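Local coordinates for protein MlnD (Bacillus methylotrophicus, PDB 5IL5) that is a polyketide synthase whose dehydratase domain, the piece described here, probably removes water from carrier-bound beta-hydroxyacyl intermediates during macrolactin assembly, at residues F157-Y171 with K186-L200. Numbering follows the deposited sequence.
Sequences FLSQRADRIPHEAFY and KAAEHCVSRNGQVLL
I165 and C191 form an antiparallel hydrogen-bonded pair that adds the two-residue strand 165-166 to the edge of strand 188-194. I165 N bonds to C191 O (2.7 Å), and C191 N bonds back to I165 O. P166 faces H190 as the next, non-hydrogen-bonded pair and sits at the N-cap position of helix 167-176.

Two polar side chains of this helix grip the backbone at the start of strand 188-194. H167 ND1 donates to A188 O (2.9 Å), which lies in the plane of the imidazole; with CG anti to the backbone N (chi1 156°), the ring is carried to that carbonyl. Y171 OH accepts from A188 N at 3.1 Å and has a second partner in Q223, so both backbone polar groups of A188 are engaged by helix side chains.

K186 CG lies over one face of the Y171 ring, 3.9 Å from its centroid, while F170 CD2 covers the opposite face. R164 lays its extended chain across H190, with CD over the imidazole face and guanidinium and ring planes only 12° apart.

Apolar contacts form two groups. The F170 ring meets A188 CB, C191 CB and L200 CD2, and also touches Y227 of helix 215-229; F170 CD1 lies 3.6 Å from C191 CB. Further along, F157 CB packs on L199 CD2 (3.5 Å), and its ring edge approaches V192 CG1.

Strands 188-194 and 197-202 make a beta hairpin, which here receives a short edge strand and the following helix within the predicted C-terminal hotdog fold of the dehydratase domain.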
ATOM      1  N   PHE A 157     -16.071  42.698  14.487  1.00 64.83           N
ATOM      2  CA  PHE A 157     -15.023  42.883  13.491  1.00 63.34           C
ATOM      3  C   PHE A 157     -15.588  43.412  12.178  1.00 63.85           C
ATOM      4  O   PHE A 157     -14.873  44.075  11.417  1.00 63.49           O
ATOM      5  CB  PHE A 157     -14.285  41.559  13.278  1.00 60.96           C
ATOM      6  CG  PHE A 157     -13.671  41.012  14.536  1.00 60.46           C
ATOM      7  CD1 PHE A 157     -14.428  40.250  15.411  1.00 60.91           C
ATOM      8  CD2 PHE A 157     -12.348  41.271  14.855  1.00 59.67           C
ATOM      9  CE1 PHE A 157     -13.880  39.755  16.571  1.00 60.57           C
ATOM     10  CE2 PHE A 157     -11.794  40.775  16.018  1.00 59.35           C
ATOM     11  CZ  PHE A 157     -12.563  40.016  16.875  1.00 59.80           C
ATOM     12  N   LEU A 158     -16.868  43.144  11.912  1.00 65.59           N
ATOM     13  CA  LEU A 158     -17.473  43.524  10.641  1.00 69.69           C
ATOM     14  C   LEU A 158     -17.753  45.022  10.584  1.00 73.15           C
ATOM     15  O   LEU A 158     -17.759  45.606   9.495  1.00 73.51           O
ATOM     16  CB  LEU A 158     -18.759  42.718  10.420  1.00 72.80           C
ATOM     17  CG  LEU A 158     -18.611  41.198  10.610  1.00 72.93           C
ATOM     18  CD1 LEU A 158     -19.952  40.480  10.730  1.00 75.32           C
ATOM     19  CD2 LEU A 158     -17.804  40.574   9.492  1.00 71.00           C
ATOM     20  N   SER A 159     -17.979  45.659  11.739  1.00 77.60           N
ATOM     21  CA  SER A 159     -18.398  47.058  11.754  1.00 80.15           C
ATOM     22  C   SER A 159     -17.270  47.984  11.318  1.00 79.59           C
ATOM     23  O   SER A 159     -17.527  49.057  10.756  1.00 83.06           O
ATOM     24  CB  SER A 159     -18.873  47.454  13.150  1.00 82.32           C
ATOM     25  OG  SER A 159     -17.769  47.566  14.035  1.00 81.46           O
ATOM     26  N   GLN A 160     -16.023  47.599  11.579  1.00 90.15           N
ATOM     27  CA  GLN A 160     -14.876  48.440  11.242  1.00 87.63           C
ATOM     28  C   GLN A 160     -14.456  48.127   9.810  1.00 84.51           C
ATOM     29  O   GLN A 160     -13.449  47.469   9.541  1.00 82.25           O
ATOM     30  CB  GLN A 160     -13.731  48.196  12.213  1.00 85.98           C
ATOM     31  CG  GLN A 160     -14.032  48.543  13.643  1.00 87.80           C
ATOM     32  CD  GLN A 160     -14.346  50.011  13.811  1.00 91.08           C
ATOM     33  OE1 GLN A 160     -13.763  50.864  13.142  1.00 91.69           O
ATOM     34  NE2 GLN A 160     -15.282  50.314  14.697  1.00 93.36           N
ATOM     35  N   ARG A 161     -15.252  48.635   8.873  1.00 75.16           N
ATOM     36  CA  ARG A 161     -14.935  48.407   7.471  1.00 72.97           C
ATOM     37  C   ARG A 161     -13.703  49.218   7.068  1.00 71.16           C
ATOM     38  O   ARG A 161     -12.883  48.758   6.267  1.00 68.95           O
ATOM     39  CB  ARG A 161     -16.169  48.709   6.611  1.00 74.88           C
ATOM     40  CG  ARG A 161     -17.449  48.051   7.192  1.00 77.01           C
ATOM     41  CD  ARG A 161     -18.658  48.012   6.245  1.00 78.24           C
ATOM     42  NE  ARG A 161     -19.819  47.346   6.855  1.00 80.01           N
ATOM     43  CZ  ARG A 161     -20.094  46.043   6.793  1.00 78.78           C
ATOM     44  NH1 ARG A 161     -19.300  45.202   6.143  1.00 75.75           N
ATOM     45  NH2 ARG A 161     -21.185  45.575   7.392  1.00 80.64           N
ATOM     46  N   ALA A 162     -13.561  50.431   7.617  1.00 68.87           N
ATOM     47  CA  ALA A 162     -12.367  51.243   7.376  1.00 68.55           C
ATOM     48  C   ALA A 162     -11.098  50.597   7.934  1.00 66.59           C
ATOM     49  O   ALA A 162     -10.011  50.787   7.374  1.00 65.56           O
ATOM     50  CB  ALA A 162     -12.557  52.637   7.975  1.00 71.19           C
ATOM     51  N   ASP A 163     -11.204  49.851   9.041  1.00 67.89           N
ATOM     52  CA  ASP A 163     -10.049  49.203   9.668  1.00 66.20           C
ATOM     53  C   ASP A 163      -9.466  48.065   8.841  1.00 63.70           C
ATOM     54  O   ASP A 163      -8.359  47.602   9.144  1.00 62.28           O
ATOM     55  CB  ASP A 163     -10.438  48.634  11.038  1.00 66.53           C
ATOM     56  CG  ASP A 163     -10.441  49.682  12.139  1.00 68.71           C
ATOM     57  OD1 ASP A 163      -9.877  50.776  11.923  1.00 69.69           O
ATOM     58  OD2 ASP A 163     -11.000  49.412  13.224  1.00 69.56           O
ATOM     59  N   ARG A 164     -10.172  47.607   7.817  1.00 61.55           N
ATOM     60  CA  ARG A 164      -9.742  46.437   7.069  1.00 59.40           C
ATOM     61  C   ARG A 164      -8.413  46.684   6.372  1.00 58.28           C
ATOM     62  O   ARG A 164      -8.251  47.667   5.644  1.00 59.09           O
ATOM     63  CB  ARG A 164     -10.808  46.068   6.042  1.00 59.56           C
ATOM     64  CG  ARG A 164     -12.136  45.729   6.657  1.00 60.63           C
ATOM     65  CD  ARG A 164     -13.117  45.291   5.605  1.00 60.75           C
ATOM     66  NE  ARG A 164     -14.416  45.008   6.199  1.00 61.95           N
ATOM     67  CZ  ARG A 164     -15.453  44.503   5.542  1.00 62.30           C
ATOM     68  NH1 ARG A 164     -15.355  44.200   4.255  1.00 61.54           N
ATOM     69  NH2 ARG A 164     -16.589  44.292   6.185  1.00 63.52           N
ATOM     70  N   ILE A 165      -7.463  45.790   6.603  1.00 56.54           N
ATOM     71  CA  ILE A 165      -6.200  45.821   5.864  1.00 55.34           C
ATOM     72  C   ILE A 165      -6.381  45.066   4.550  1.00 54.25           C
ATOM     73  O   ILE A 165      -6.860  43.923   4.565  1.00 53.43           O
ATOM     74  CB  ILE A 165      -5.069  45.223   6.694  1.00 54.14           C
ATOM     75  CG1 ILE A 165      -4.743  46.127   7.882  1.00 55.40           C
ATOM     76  CG2 ILE A 165      -3.818  45.019   5.842  1.00 52.78           C
ATOM     77  CD1 ILE A 165      -5.098  45.558   9.236  1.00 55.59           C
ATOM     78  N   PRO A 166      -6.020  45.656   3.411  1.00 54.33           N
ATOM     79  CA  PRO A 166      -6.173  44.947   2.135  1.00 53.44           C
ATOM     80  C   PRO A 166      -5.179  43.801   1.991  1.00 51.58           C
ATOM     81  O   PRO A 166      -4.156  43.725   2.675  1.00 50.92           O
ATOM     82  CB  PRO A 166      -5.915  46.036   1.086  1.00 54.22           C
ATOM     83  CG  PRO A 166      -5.251  47.146   1.820  1.00 55.06           C
ATOM     84  CD  PRO A 166      -5.758  47.089   3.211  1.00 55.68           C
ATOM     85  N   HIS A 167      -5.522  42.890   1.079  1.00 46.33           N
ATOM     86  CA  HIS A 167      -4.704  41.718   0.779  1.00 44.89           C
ATOM     87  C   HIS A 167      -3.215  42.032   0.620  1.00 45.15           C
ATOM     88  O   HIS A 167      -2.360  41.375   1.224  1.00 44.45           O
ATOM     89  CB  HIS A 167      -5.260  41.070  -0.489  1.00 44.18           C
ATOM     90  CG  HIS A 167      -4.265  40.249  -1.250  1.00 43.17           C
ATOM     91  ND1 HIS A 167      -4.117  38.892  -1.058  1.00 41.68           N
ATOM     92  CD2 HIS A 167      -3.381  40.590  -2.217  1.00 43.53           C
ATOM     93  CE1 HIS A 167      -3.179  38.434  -1.870  1.00 41.14           C
ATOM     94  NE2 HIS A 167      -2.717  39.443  -2.584  1.00 42.26           N
ATOM     95  N   GLU A 168      -2.890  43.018  -0.220  1.00 58.21           N
ATOM     96  CA  GLU A 168      -1.491  43.329  -0.520  1.00 58.61           C
ATOM     97  C   GLU A 168      -0.748  43.803   0.727  1.00 59.28           C
ATOM     98  O   GLU A 168       0.379  43.372   0.995  1.00 58.94           O
ATOM     99  CB  GLU A 168      -1.434  44.371  -1.641  1.00 59.90           C
ATOM    100  CG  GLU A 168      -0.193  44.309  -2.538  1.00 61.64           C
ATOM    101  CD  GLU A 168      -0.302  45.230  -3.743  1.00 65.10           C
ATOM    102  OE1 GLU A 168      -0.658  46.416  -3.554  1.00 67.62           O
ATOM    103  OE2 GLU A 168      -0.053  44.753  -4.878  1.00 65.50           O
ATOM    104  N   ALA A 169      -1.363  44.699   1.501  1.00 48.40           N
ATOM    105  CA  ALA A 169      -0.701  45.219   2.694  1.00 49.25           C
ATOM    106  C   ALA A 169      -0.532  44.133   3.749  1.00 48.18           C
ATOM    107  O   ALA A 169       0.492  44.080   4.441  1.00 48.44           O
ATOM    108  CB  ALA A 169      -1.499  46.390   3.260  1.00 50.70           C
ATOM    109  N   PHE A 170      -1.533  43.272   3.899  1.00 47.10           N
ATOM    110  CA  PHE A 170      -1.450  42.205   4.888  1.00 46.15           C
ATOM    111  C   PHE A 170      -0.198  41.353   4.685  1.00 45.27           C
ATOM    112  O   PHE A 170       0.531  41.063   5.641  1.00 45.36           O
ATOM    113  CB  PHE A 170      -2.711  41.341   4.829  1.00 45.12           C
ATOM    114  CG  PHE A 170      -2.650  40.148   5.721  1.00 44.11           C
ATOM    115  CD1 PHE A 170      -2.787  40.291   7.088  1.00 44.78           C
ATOM    116  CD2 PHE A 170      -2.435  38.888   5.201  1.00 42.62           C
ATOM    117  CE1 PHE A 170      -2.718  39.196   7.920  1.00 44.00           C
ATOM    118  CE2 PHE A 170      -2.365  37.785   6.027  1.00 41.78           C
ATOM    119  CZ  PHE A 170      -2.506  37.938   7.389  1.00 42.49           C
ATOM    120  N   TYR A 171       0.067  40.933   3.443  1.00 44.51           N
ATOM    121  CA  TYR A 171       1.197  40.044   3.195  1.00 43.66           C
ATOM    122  C   TYR A 171       2.521  40.789   3.172  1.00 44.77           C
ATOM    123  O   TYR A 171       3.553  40.211   3.531  1.00 44.49           O
ATOM    124  CB  TYR A 171       0.998  39.276   1.890  1.00 42.53           C
ATOM    125  CG  TYR A 171      -0.027  38.182   2.033  1.00 41.24           C
ATOM    126  CD1 TYR A 171       0.279  37.013   2.711  1.00 40.19           C
ATOM    127  CD2 TYR A 171      -1.304  38.324   1.513  1.00 41.20           C
ATOM    128  CE1 TYR A 171      -0.651  36.017   2.860  1.00 39.13           C
ATOM    129  CE2 TYR A 171      -2.242  37.329   1.658  1.00 40.16           C
ATOM    130  CZ  TYR A 171      -1.910  36.176   2.331  1.00 39.12           C
ATOM    131  OH  TYR A 171      -2.841  35.177   2.475  1.00 38.18           O
ATOM    132  N   LYS A 186      -1.936  32.340  -0.844  1.00 35.05           N
ATOM    133  CA  LYS A 186      -2.379  33.686  -0.492  1.00 36.34           C
ATOM    134  C   LYS A 186      -3.897  33.754  -0.643  1.00 36.50           C
ATOM    135  O   LYS A 186      -4.437  34.216  -1.649  1.00 36.98           O
ATOM    136  CB  LYS A 186      -1.670  34.718  -1.360  1.00 37.29           C
ATOM    137  CG  LYS A 186      -0.226  34.936  -0.965  1.00 37.58           C
ATOM    138  CD  LYS A 186       0.341  36.173  -1.620  1.00 38.87           C
ATOM    139  CE  LYS A 186       1.849  36.181  -1.548  1.00 39.09           C
ATOM    140  NZ  LYS A 186       2.392  37.551  -1.745  1.00 40.65           N
ATOM    141  N   ALA A 187      -4.591  33.270   0.388  1.00 36.22           N
ATOM    142  CA  ALA A 187      -6.046  33.244   0.407  1.00 36.45           C
ATOM    143  C   ALA A 187      -6.664  34.408   1.174  1.00 37.74           C
ATOM    144  O   ALA A 187      -7.877  34.619   1.073  1.00 38.24           O
ATOM    145  CB  ALA A 187      -6.528  31.922   1.011  1.00 35.45           C
ATOM    146  N   ALA A 188      -5.876  35.155   1.939  1.00 38.40           N
ATOM    147  CA  ALA A 188      -6.403  36.274   2.712  1.00 39.71           C
ATOM    148  C   ALA A 188      -6.798  37.428   1.793  1.00 40.78           C
ATOM    149  O   ALA A 188      -5.983  37.902   0.996  1.00 41.00           O
ATOM    150  CB  ALA A 188      -5.367  36.734   3.737  1.00 40.21           C
ATOM    151  N   GLU A 189      -8.053  37.871   1.901  1.00 48.36           N
ATOM    152  CA  GLU A 189      -8.524  39.036   1.159  1.00 49.59           C
ATOM    153  C   GLU A 189      -8.358  40.328   1.958  1.00 50.99           C
ATOM    154  O   GLU A 189      -7.954  41.350   1.394  1.00 51.92           O
ATOM    155  CB  GLU A 189      -9.990  38.862   0.745  1.00 49.86           C
ATOM    156  CG  GLU A 189     -10.227  37.838  -0.366  1.00 48.87           C
ATOM    157  CD  GLU A 189     -11.542  38.058  -1.084  1.00 49.64           C
ATOM    158  OE1 GLU A 189     -12.425  38.730  -0.511  1.00 50.73           O
ATOM    159  OE2 GLU A 189     -11.691  37.559  -2.222  1.00 49.27           O
ATOM    160  N   HIS A 190      -8.674  40.316   3.253  1.00 44.46           N
ATOM    161  CA  HIS A 190      -8.427  41.478   4.099  1.00 45.81           C
ATOM    162  C   HIS A 190      -8.413  41.033   5.557  1.00 45.72           C
ATOM    163  O   HIS A 190      -8.805  39.911   5.889  1.00 44.77           O
ATOM    164  CB  HIS A 190      -9.453  42.591   3.860  1.00 47.26           C
ATOM    165  CG  HIS A 190     -10.868  42.182   4.118  1.00 47.35           C
ATOM    166  ND1 HIS A 190     -11.395  42.080   5.387  1.00 47.77           N
ATOM    167  CD2 HIS A 190     -11.870  41.856   3.267  1.00 47.24           C
ATOM    168  CE1 HIS A 190     -12.660  41.709   5.308  1.00 47.90           C
ATOM    169  NE2 HIS A 190     -12.973  41.567   4.032  1.00 47.59           N
ATOM    170  N   CYS A 191      -7.951  41.936   6.424  1.00 46.85           N
ATOM    171  CA  CYS A 191      -7.624  41.612   7.810  1.00 46.97           C
ATOM    172  C   CYS A 191      -8.136  42.692   8.757  1.00 48.66           C
ATOM    173  O   CYS A 191      -7.990  43.885   8.476  1.00 49.81           O
ATOM    174  CB  CYS A 191      -6.103  41.451   7.944  1.00 46.59           C
ATOM    175  SG  CYS A 191      -5.431  41.335   9.608  1.00 47.19           S
ATOM    176  N   VAL A 192      -8.725  42.269   9.876  1.00 48.91           N
ATOM    177  CA  VAL A 192      -9.115  43.149  10.980  1.00 50.55           C
ATOM    178  C   VAL A 192      -8.445  42.655  12.253  1.00 50.64           C
ATOM    179  O   VAL A 192      -8.590  41.483  12.616  1.00 49.70           O
ATOM    180  CB  VAL A 192     -10.643  43.197  11.183  1.00 51.18           C
ATOM    181  CG1 VAL A 192     -11.000  44.158  12.323  1.00 53.02           C
ATOM    182  CG2 VAL A 192     -11.348  43.632   9.917  1.00 51.21           C
ATOM    183  N   SER A 193      -7.734  43.549  12.939  1.00 51.90           N
ATOM    184  CA  SER A 193      -6.933  43.188  14.105  1.00 52.20           C
ATOM    185  C   SER A 193      -7.215  44.155  15.243  1.00 54.16           C
ATOM    186  O   SER A 193      -7.069  45.369  15.075  1.00 55.33           O
ATOM    187  CB  SER A 193      -5.446  43.197  13.754  1.00 51.78           C
ATOM    188  OG  SER A 193      -4.660  42.765  14.848  1.00 52.11           O
ATOM    189  N   ARG A 194      -7.608  43.621  16.402  1.00 61.15           N
ATOM    190  CA  ARG A 194      -7.843  44.437  17.584  1.00 63.10           C
ATOM    191  C   ARG A 194      -7.539  43.651  18.852  1.00 63.43           C
ATOM    192  O   ARG A 194      -8.016  42.523  19.008  1.00 62.52           O
ATOM    193  CB  ARG A 194      -9.297  44.896  17.652  1.00 63.96           C
ATOM    194  CG  ARG A 194      -9.998  45.111  16.314  1.00 63.20           C
ATOM    195  CD  ARG A 194     -11.412  45.600  16.555  1.00 64.37           C
ATOM    196  NE  ARG A 194     -12.052  44.777  17.581  1.00 64.62           N
ATOM    197  CZ  ARG A 194     -13.277  44.961  18.053  1.00 65.73           C
ATOM    198  NH1 ARG A 194     -14.043  45.947  17.607  1.00 66.72           N
ATOM    199  NH2 ARG A 194     -13.739  44.139  18.982  1.00 65.97           N
ATOM    200  N   ASN A 195      -6.776  44.259  19.764  1.00 74.30           N
ATOM    201  CA  ASN A 195      -6.631  43.748  21.127  1.00 75.21           C
ATOM    202  C   ASN A 195      -5.988  42.365  21.165  1.00 73.78           C
ATOM    203  O   ASN A 195      -6.289  41.556  22.047  1.00 74.02           O
ATOM    204  CB  ASN A 195      -7.992  43.724  21.834  1.00 76.17           C
ATOM    205  CG  ASN A 195      -7.865  43.623  23.337  1.00 77.81           C
ATOM    206  OD1 ASN A 195      -7.096  44.363  23.967  1.00 79.24           O
ATOM    207  ND2 ASN A 195      -8.624  42.703  23.928  1.00 77.77           N
ATOM    208  N   GLY A 196      -5.093  42.090  20.222  1.00 59.45           N
ATOM    209  CA  GLY A 196      -4.491  40.773  20.133  1.00 58.03           C
ATOM    210  C   GLY A 196      -5.449  39.739  19.593  1.00 56.50           C
ATOM    211  O   GLY A 196      -5.349  38.556  19.937  1.00 55.76           O
ATOM    212  N   GLN A 197      -6.384  40.170  18.754  1.00 53.15           N
ATOM    213  CA  GLN A 197      -7.313  39.300  18.059  1.00 51.77           C
ATOM    214  C   GLN A 197      -7.318  39.709  16.594  1.00 50.79           C
ATOM    215  O   GLN A 197      -7.095  40.878  16.270  1.00 51.61           O
ATOM    216  CB  GLN A 197      -8.721  39.417  18.659  1.00 52.77           C
ATOM    217  CG  GLN A 197      -8.775  39.241  20.179  1.00 54.19           C
ATOM    218  CD  GLN A 197     -10.146  39.566  20.752  1.00 55.49           C
ATOM    219  OE1 GLN A 197     -10.924  40.319  20.154  1.00 55.78           O
ATOM    220  NE2 GLN A 197     -10.453  38.990  21.912  1.00 56.37           N
ATOM    221  N   VAL A 198      -7.535  38.746  15.702  1.00 49.14           N
ATOM    222  CA  VAL A 198      -7.499  39.013  14.267  1.00 48.22           C
ATOM    223  C   VAL A 198      -8.572  38.175  13.589  1.00 47.15           C
ATOM    224  O   VAL A 198      -8.721  36.987  13.895  1.00 46.33           O
ATOM    225  CB  VAL A 198      -6.110  38.721  13.656  1.00 47.24           C
ATOM    226  CG1 VAL A 198      -5.779  37.239  13.722  1.00 45.84           C
ATOM    227  CG2 VAL A 198      -6.030  39.231  12.223  1.00 46.70           C
ATOM    228  N   LEU A 199      -9.332  38.795  12.690  1.00 47.30           N
ATOM    229  CA  LEU A 199     -10.281  38.091  11.836  1.00 46.37           C
ATOM    230  C   LEU A 199      -9.858  38.298  10.392  1.00 45.54           C
ATOM    231  O   LEU A 199      -9.835  39.435   9.909  1.00 46.36           O
ATOM    232  CB  LEU A 199     -11.711  38.585  12.065  1.00 47.52           C
ATOM    233  CG  LEU A 199     -12.825  37.853  11.307  1.00 46.85           C
ATOM    234  CD1 LEU A 199     -12.914  36.384  11.714  1.00 45.83           C
ATOM    235  CD2 LEU A 199     -14.164  38.540  11.517  1.00 48.29           C
ATOM    236  N   LEU A 200      -9.538  37.205   9.703  1.00 44.02           N
ATOM    237  CA  LEU A 200      -9.172  37.253   8.296  1.00 43.23           C
ATOM    238  C   LEU A 200     -10.352  36.860   7.421  1.00 42.87           C
ATOM    239  O   LEU A 200     -11.084  35.917   7.729  1.00 42.43           O
ATOM    240  CB  LEU A 200      -7.999  36.321   7.997  1.00 41.89           C
ATOM    241  CG  LEU A 200      -6.705  36.542   8.775  1.00 42.18           C
ATOM    242  CD1 LEU A 200      -5.644  35.577   8.289  1.00 40.86           C
ATOM    243  CD2 LEU A 200      -6.226  37.972   8.622  1.00 43.39           C
TER